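Local atomic coordinates of xyloglucan-specific endo-beta-1,4-glucanase BoGH5A (Bacteroides ovatus, PDB entry 3ZMR), a protein that hydrolyses internal beta-1,4-glucosidic linkages in the backbone of xyloglucan with retention of configuration, releasing xyloglucan oligosaccharides. Residues W356-A361 with G369-I374; D418-V423 with A460-G465. All blocks are in the same frame, centred on the assembly; numbering follows the deposited sequence.

Contact 1: residues W356-A361 with G369-I374; sequences WGAAFA and GQEGDI
In the loop after helix 341-344, beyond the sixth barrel strand, Trp356 and Gly357 fold back onto the start of helix 371-379, where Gln370 occupies the N-cap position. The Trp356 indole is the centre of the contact. With CG anti to the backbone N (chi1 178°), its ring is carried across to the other segment, and Trp356 NE1 donates a nearly straight hydrogen bond of 2.8 Å to Gly369 O, which lies in the ring plane at the edge; the buried indole N-H is thereby satisfied. Gly369 sits at a positive phi, a backbone shape that a residue without a side chain adopts most easily, and Gly369 N is held by Asp373 OD2 at 3.0 Å.

Gln370 bends at chi2 (-57°), bringing OE1 over one face of the indole, offset toward the rim, with the ring and amide planes 48° apart. From there Gln370 OE1 takes two donors: Gly357 N at 2.9 Å, and a water that is 2.7 Å from OE1 and also donates a weak bond to Gly357 O. Gln370 NE2 sits 3.5 Å from Trp356 CD1 and bonds to Thr368 O, so both ends of the amide are fixed. Glu371 crosses the six-membered end of the indole and offers the syn lone pair of Glu371 OE2 to Ala358 N at 2.9 Å. Gly357 suits its place because a CB would collide with the preceding carbonyl and with the indole. Ile374 CD1 meets Trp356 CZ2 at 3.6 Å, adding an apolar neighbour at an oblique approach.

Side chains of the N-cap and the first residue of a helix thus capture successive backbone N-H groups of a loop, around a tryptophan that also meets Tyr419 edge-to-face, consistent with a long beta-alpha excursion of a TIM barrel being folded back on the helix that follows it.

Contact 2: residues D418-V423 with A460-G465; sequences DYIEYV and AAIMKG
Ile420 and Ile462 make the apolar part of this contact between helices 406-429 and 456-471. The CG2 branch of Ile420, anti to the backbone N, meets Ile462 CG1 at 3.4 Å, tighter than usual for two carbons, and Ala461 CB lies 4.1 Å from the same methyl. Both isoleucines also touch Tyr436 of the last barrel strand, where branched apolar side chains suit the buried layer between barrel and helices.

Close backbone approach comes next. The segment axes come within 7.6 Å, with a crossing angle of -30°, and the small residues Ala461 and Gly465 let the backbones draw near. Glu421 CA makes a CA-H...O contact of 3.6 Å with Ala461 O, and Gly465 CA lies 3.8 Å from Glu421 O, where a CB would clash.

The charged interaction lies at the outer margin. Glu421 and Lys464 both extend with CG anti to the backbone N, and their ends cross obliquely, Lys464 NZ reaching Glu421 OE1 at 3.3 Å in a salt bridge whose hydrogen bond is weak. A water donates to Glu421 OE2 at 2.6 Å and weakly accepts from Lys464 NZ, bridging the pair. Replacing Glu421 by an alanine is likely to leave Lys464 without its carboxylate mate and open a gap where CG lies beside Ala461 O and Gly465 N.

Two near-parallel neighbouring helices packed against the strands in this way are characteristic of the outer helical layer of a TIM barrel.

Contact 1 and contact 2 follow one another along the chain, and their centres lie 13 Å apart on the same side of the chain's centre. Helix 406-429 joins them: one side packs on helix 456-471, while another receives the indole of contact 1, with Trp356 CE3 3.5 Å from Tyr419 N and Trp356 CH2 3.6 Å from Tyr422 CB. A probable hydrogen bond of 3.2 Å runs between Glu371 O and Tyr422 OH. Contact 1 lies away from the substrate-binding and catalytic residues. From contact 2 the distances are moderate: the side chain of Ile420 is about 9 Å from that of substrate-binding Trp437, and that of Ile462 about 12 Å from that of Glu395, the inferred nucleophile.

Contact 1: residues W356-A361 with G369-I374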
ATOM      1  N   TRP A 356       9.463  19.657 -19.379  1.00 13.23           N
ATOM      2  CA  TRP A 356       9.609  19.619 -17.915  1.00 10.15           C
ATOM      3  C   TRP A 356      10.991  20.119 -17.501  1.00 12.38           C
ATOM      4  O   TRP A 356      11.990  19.789 -18.135  1.00 13.52           O
ATOM      5  CB  TRP A 356       9.420  18.158 -17.399  1.00 11.23           C
ATOM      6  CG  TRP A 356       9.609  18.121 -15.907  1.00 10.87           C
ATOM      7  CD1 TRP A 356       8.633  18.353 -14.944  1.00 12.05           C
ATOM      8  CD2 TRP A 356      10.850  17.978 -15.182  1.00  9.76           C
ATOM      9  NE1 TRP A 356       9.192  18.347 -13.689  1.00 10.65           N
ATOM     10  CE2 TRP A 356      10.544  18.116 -13.793  1.00 11.30           C
ATOM     11  CE3 TRP A 356      12.188  17.744 -15.561  1.00 12.01           C
ATOM     12  CZ2 TRP A 356      11.543  18.084 -12.800  1.00 11.67           C
ATOM     13  CZ3 TRP A 356      13.160  17.687 -14.572  1.00 12.36           C
ATOM     14  CH2 TRP A 356      12.824  17.830 -13.195  1.00 12.07           C
ATOM     15  N   GLY A 357      11.043  20.888 -16.414  1.00 12.17           N
ATOM     16  CA  GLY A 357      12.286  21.124 -15.698  1.00 14.02           C
ATOM     17  C   GLY A 357      12.969  22.447 -16.015  1.00 16.16           C
ATOM     18  O   GLY A 357      12.569  23.184 -16.910  1.00 18.25           O
ATOM     19  N   ALA A 358      14.019  22.716 -15.259  1.00 19.67           N
ATOM     20  CA  ALA A 358      14.742  24.017 -15.309  1.00 21.66           C
ATOM     21  C   ALA A 358      15.230  24.370 -16.717  1.00 25.14           C
ATOM     22  O   ALA A 358      15.148  25.527 -17.119  1.00 29.70           O
ATOM     23  CB  ALA A 358      15.906  24.020 -14.328  1.00 27.23           C
ATOM     24  N   ALA A 359      15.682  23.357 -17.459  1.00 22.92           N
ATOM     25  CA  ALA A 359      16.200  23.549 -18.827  1.00 21.85           C
ATOM     26  C   ALA A 359      15.153  24.136 -19.776  1.00 26.25           C
ATOM     27  O   ALA A 359      15.503  24.761 -20.788  1.00 24.62           O
ATOM     28  CB  ALA A 359      16.743  22.240 -19.381  1.00 23.82           C
ATOM     29  N   PHE A 360      13.880  23.952 -19.439  1.00 20.60           N
ATOM     30  CA  PHE A 360      12.751  24.446 -20.248  1.00 23.38           C
ATOM     31  C   PHE A 360      11.859  25.481 -19.584  1.00 21.59           C
ATOM     32  O   PHE A 360      10.739  25.726 -20.038  1.00 23.91           O
ATOM     33  CB  PHE A 360      11.918  23.260 -20.735  1.00 18.27           C
ATOM     34  CG  PHE A 360      12.696  22.347 -21.607  1.00 20.76           C
ATOM     35  CD1 PHE A 360      13.034  22.738 -22.906  1.00 20.90           C
ATOM     36  CD2 PHE A 360      13.157  21.146 -21.129  1.00 20.18           C
ATOM     37  CE1 PHE A 360      13.793  21.907 -23.696  1.00 23.90           C
ATOM     38  CE2 PHE A 360      13.921  20.316 -21.908  1.00 18.97           C
ATOM     39  CZ  PHE A 360      14.247  20.703 -23.194  1.00 18.68           C
ATOM     40  N   ALA A 361      12.346  26.087 -18.498  1.00 23.27           N
ATOM     41  CA  ALA A 361      11.613  27.195 -17.876  1.00 27.72           C
ATOM     42  C   ALA A 361      11.273  28.238 -18.952  1.00 41.23           C
ATOM     43  O   ALA A 361      12.118  28.567 -19.770  1.00 40.88           O
ATOM     44  CB  ALA A 361      12.431  27.819 -16.755  1.00 34.86           C
ATOM     45  N   GLY A 369       4.770  20.821 -10.171  1.00 12.99           N
ATOM     46  CA  GLY A 369       5.542  19.606 -10.333  1.00 13.32           C
ATOM     47  C   GLY A 369       6.909  19.755 -10.955  1.00 12.08           C
ATOM     48  O   GLY A 369       7.459  18.783 -11.477  1.00 11.90           O
ATOM     49  N   GLN A 370       7.475  20.965 -10.871  1.00 13.27           N
ATOM     50  CA  GLN A 370       8.845  21.170 -11.257  1.00 12.95           C
ATOM     51  C   GLN A 370       9.725  20.750 -10.058  1.00 11.10           C
ATOM     52  O   GLN A 370       9.212  20.160  -9.082  1.00 13.53           O
ATOM     53  CB  GLN A 370       9.081  22.619 -11.739  1.00 16.01           C
ATOM     54  CG  GLN A 370       8.088  23.055 -12.824  1.00 14.75           C
ATOM     55  CD  GLN A 370       8.087  22.159 -14.049  1.00 13.21           C
ATOM     56  OE1 GLN A 370       9.029  22.161 -14.826  1.00 15.14           O
ATOM     57  NE2 GLN A 370       7.050  21.337 -14.177  1.00 16.31           N
ATOM     58  N   GLU A 371      11.024  20.980 -10.147  1.00 12.74           N
ATOM     59  CA  GLU A 371      12.000  20.436  -9.197  1.00 14.03           C
ATOM     60  C   GLU A 371      11.648  20.676  -7.727  1.00 13.81           C
ATOM     61  O   GLU A 371      11.704  19.747  -6.900  1.00 14.78           O
ATOM     62  CB  GLU A 371      13.424  20.959  -9.499  1.00 15.05           C
ATOM     63  CG  GLU A 371      14.084  20.422 -10.777  1.00 17.87           C
ATOM     64  CD  GLU A 371      13.778  21.221 -12.033  1.00 17.90           C
ATOM     65  OE1 GLU A 371      12.782  21.983 -12.072  1.00 17.54           O
ATOM     66  OE2 GLU A 371      14.561  21.070 -12.988  1.00 21.76           O
ATOM     67  N   GLY A 372      11.317  21.904  -7.383  1.00 14.64           N
ATOM     68  CA  GLY A 372      11.038  22.205  -5.996  1.00 15.35           C
ATOM     69  C   GLY A 372       9.800  21.457  -5.484  1.00 13.29           C
ATOM     70  O   GLY A 372       9.767  20.973  -4.358  1.00 14.30           O
ATOM     71  N   ASP A 373       8.761  21.387  -6.305  1.00 16.12           N
ATOM     72  CA  ASP A 373       7.535  20.677  -5.935  1.00 14.82           C
ATOM     73  C   ASP A 373       7.774  19.172  -5.738  1.00 12.05           C
ATOM     74  O   ASP A 373       7.248  18.572  -4.795  1.00 13.81           O
ATOM     75  CB  ASP A 373       6.420  20.874  -6.977  1.00 14.96           C
ATOM     76  CG  ASP A 373       5.717  22.224  -6.874  1.00 17.23           C
ATOM     77  OD1 ASP A 373       6.082  23.087  -6.030  1.00 20.98           O
ATOM     78  OD2 ASP A 373       4.778  22.426  -7.694  1.00 22.40           O
ATOM     79  N   ILE A 374       8.573  18.588  -6.613  1.00 12.27           N
ATOM     80  CA  ILE A 374       8.905  17.166  -6.526  1.00 12.78           C
ATOM     81  C   ILE A 374       9.683  16.912  -5.231  1.00 11.17           C
ATOM     82  O   ILE A 374       9.366  15.974  -4.478  1.00 11.52           O
ATOM     83  CB  ILE A 374       9.719  16.675  -7.744  1.00 12.86           C
ATOM     84  CG1 ILE A 374       8.859  16.766  -9.007  1.00 17.62           C
ATOM     85  CG2 ILE A 374      10.221  15.266  -7.512  1.00 12.46           C
ATOM     86  CD1 ILE A 374       9.634  16.443 -10.258  1.00 14.56           C
TER
HETATM   87  O   HOH W   1      10.491  24.429 -15.325  1.00 20.40           O

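Contact 2: residues D418-V423 with A460-G465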
ATOM      1  N   ASP A 418      15.225  13.989 -18.164  1.00  9.62           N
ATOM      2  CA  ASP A 418      15.549  14.927 -17.074  1.00 10.79           C
ATOM      3  C   ASP A 418      14.620  14.632 -15.879  1.00 10.41           C
ATOM      4  O   ASP A 418      15.047  14.587 -14.722  1.00 10.67           O
ATOM      5  CB  ASP A 418      15.388  16.391 -17.536  1.00 17.82           C
ATOM      6  CG  ASP A 418      16.471  16.833 -18.500  1.00 13.35           C
ATOM      7  OD1 ASP A 418      17.505  16.114 -18.679  1.00 15.84           O
ATOM      8  OD2 ASP A 418      16.271  17.929 -19.072  1.00 17.41           O
ATOM      9  N   TYR A 419      13.342  14.452 -16.179  1.00  9.62           N
ATOM     10  CA  TYR A 419      12.307  14.195 -15.173  1.00 10.72           C
ATOM     11  C   TYR A 419      12.567  12.855 -14.439  1.00 10.04           C
ATOM     12  O   TYR A 419      12.560  12.778 -13.217  1.00 10.80           O
ATOM     13  CB  TYR A 419      10.904  14.165 -15.830  1.00 13.79           C
ATOM     14  CG  TYR A 419       9.802  13.778 -14.880  1.00  8.83           C
ATOM     15  CD1 TYR A 419       9.183  14.724 -14.093  1.00  9.13           C
ATOM     16  CD2 TYR A 419       9.397  12.461 -14.772  1.00 12.72           C
ATOM     17  CE1 TYR A 419       8.202  14.388 -13.194  1.00 12.77           C
ATOM     18  CE2 TYR A 419       8.367  12.107 -13.909  1.00 10.24           C
ATOM     19  CZ  TYR A 419       7.768  13.071 -13.120  1.00  8.77           C
ATOM     20  OH  TYR A 419       6.784  12.709 -12.197  1.00 10.37           O
ATOM     21  N   ILE A 420      12.793  11.819 -15.210  1.00  8.68           N
ATOM     22  CA  ILE A 420      13.094  10.493 -14.700  1.00  9.19           C
ATOM     23  C   ILE A 420      14.287  10.520 -13.769  1.00  9.52           C
ATOM     24  O   ILE A 420      14.235   9.995 -12.635  1.00 10.25           O
ATOM     25  CB  ILE A 420      13.313   9.469 -15.853  1.00 12.01           C
ATOM     26  CG1 ILE A 420      11.981   9.161 -16.555  1.00  9.62           C
ATOM     27  CG2 ILE A 420      13.928   8.174 -15.324  1.00 12.81           C
ATOM     28  CD1 ILE A 420      12.111   8.429 -17.876  1.00 10.16           C
ATOM     29  N   GLU A 421      15.387  11.110 -14.218  1.00 10.02           N
ATOM     30  CA  GLU A 421      16.585  11.212 -13.395  1.00 10.37           C
ATOM     31  C   GLU A 421      16.283  11.957 -12.106  1.00 11.43           C
ATOM     32  O   GLU A 421      16.743  11.555 -11.036  1.00 11.70           O
ATOM     33  CB  GLU A 421      17.689  11.937 -14.161  1.00 12.56           C
ATOM     34  CG  GLU A 421      18.987  12.078 -13.382  1.00 16.18           C
ATOM     35  CD  GLU A 421      19.982  13.042 -14.011  1.00 20.94           C
ATOM     36  OE1 GLU A 421      20.021  13.164 -15.265  1.00 21.30           O
ATOM     37  OE2 GLU A 421      20.756  13.649 -13.234  1.00 28.73           O
ATOM     38  N   TYR A 422      15.515  13.035 -12.211  1.00 10.77           N
ATOM     39  CA  TYR A 422      15.245  13.907 -11.054  1.00 11.27           C
ATOM     40  C   TYR A 422      14.384  13.150 -10.024  1.00 11.21           C
ATOM     41  O   TYR A 422      14.656  13.169  -8.802  1.00 11.79           O
ATOM     42  CB  TYR A 422      14.578  15.237 -11.428  1.00 12.05           C
ATOM     43  CG  TYR A 422      14.630  16.223 -10.283  1.00 13.55           C
ATOM     44  CD1 TYR A 422      15.775  16.971 -10.038  1.00 25.92           C
ATOM     45  CD2 TYR A 422      13.566  16.344  -9.403  1.00 15.35           C
ATOM     46  CE1 TYR A 422      15.835  17.822  -8.956  1.00 18.68           C
ATOM     47  CE2 TYR A 422      13.612  17.187  -8.323  1.00 25.00           C
ATOM     48  CZ  TYR A 422      14.745  17.926  -8.098  1.00 15.19           C
ATOM     49  OH  TYR A 422      14.794  18.774  -7.012  1.00 27.38           O
ATOM     50  N   VAL A 423      13.342  12.492 -10.494  1.00 10.91           N
ATOM     51  CA  VAL A 423      12.488  11.714  -9.582  1.00  9.82           C
ATOM     52  C   VAL A 423      13.323  10.631  -8.868  1.00  8.35           C
ATOM     53  O   VAL A 423      13.241  10.467  -7.649  1.00 10.03           O
ATOM     54  CB  VAL A 423      11.283  11.107 -10.307  1.00 10.05           C
ATOM     55  CG1 VAL A 423      10.582  10.065  -9.431  1.00 11.08           C
ATOM     56  CG2 VAL A 423      10.352  12.239 -10.720  1.00 11.60           C
ATOM     57  N   ALA A 460      19.351   4.692 -18.902  1.00 10.87           N
ATOM     58  CA  ALA A 460      20.532   5.445 -18.438  1.00 11.42           C
ATOM     59  C   ALA A 460      20.149   6.597 -17.500  1.00 12.17           C
ATOM     60  O   ALA A 460      20.885   6.895 -16.539  1.00 12.07           O
ATOM     61  CB  ALA A 460      21.358   5.954 -19.606  1.00 13.27           C
ATOM     62  N   ALA A 461      19.006   7.250 -17.740  1.00 11.27           N
ATOM     63  CA  ALA A 461      18.530   8.331 -16.870  1.00 14.75           C
ATOM     64  C   ALA A 461      18.241   7.805 -15.448  1.00 11.31           C
ATOM     65  O   ALA A 461      18.562   8.432 -14.437  1.00 11.91           O
ATOM     66  CB  ALA A 461      17.284   8.969 -17.449  1.00 16.65           C
ATOM     67  N   ILE A 462      17.611   6.638 -15.384  1.00 11.20           N
ATOM     68  CA  ILE A 462      17.339   5.990 -14.105  1.00 11.51           C
ATOM     69  C   ILE A 462      18.668   5.658 -13.410  1.00  9.44           C
ATOM     70  O   ILE A 462      18.837   5.964 -12.213  1.00 11.49           O
ATOM     71  CB  ILE A 462      16.483   4.718 -14.262  1.00  9.96           C
ATOM     72  CG1 ILE A 462      15.092   5.069 -14.770  1.00 10.17           C
ATOM     73  CG2 ILE A 462      16.395   3.936 -12.950  1.00 13.45           C
ATOM     74  CD1 ILE A 462      14.274   3.866 -15.200  1.00 10.76           C
ATOM     75  N   MET A 463      19.610   5.065 -14.135  1.00  9.58           N
ATOM     76  CA  MET A 463      20.861   4.650 -13.504  1.00 16.78           C
ATOM     77  C   MET A 463      21.677   5.871 -13.047  1.00 12.51           C
ATOM     78  O   MET A 463      22.355   5.831 -12.031  1.00 12.36           O
ATOM     79  CB  MET A 463      21.664   3.769 -14.448  1.00 17.10           C
ATOM     80  CG  MET A 463      20.982   2.457 -14.767  1.00 16.15           C
ATOM     81  SD  MET A 463      20.544   1.454 -13.323  1.00 17.16           S
ATOM     82  CE  MET A 463      18.999   0.713 -13.835  1.00 23.08           C
ATOM     83  N   LYS A 464      21.579   6.967 -13.790  1.00 12.33           N
ATOM     84  CA  LYS A 464      22.251   8.229 -13.429  1.00 12.73           C
ATOM     85  C   LYS A 464      21.639   8.745 -12.128  1.00 14.01           C
ATOM     86  O   LYS A 464      22.349   9.183 -11.206  1.00 16.03           O
ATOM     87  CB  LYS A 464      22.117   9.269 -14.539  1.00 14.93           C
ATOM     88  CG  LYS A 464      22.874  10.568 -14.246  1.00 24.68           C
ATOM     89  CD  LYS A 464      23.028  11.422 -15.490  1.00 23.62           C
ATOM     90  CE  LYS A 464      23.468  12.846 -15.139  1.00 37.72           C
ATOM     91  NZ  LYS A 464      23.066  13.840 -16.188  1.00 48.03           N
ATOM     92  N   GLY A 465      20.314   8.698 -12.019  1.00 16.25           N
ATOM     93  CA  GLY A 465      19.634   9.080 -10.805  1.00 12.26           C
ATOM     94  C   GLY A 465      19.989   8.238  -9.599  1.00 12.76           C
ATOM     95  O   GLY A 465      20.115   8.751  -8.463  1.00 13.62           O
TER
HETATM   96  O   HOH W   2      22.428  15.658 -13.486  1.00 42.09           O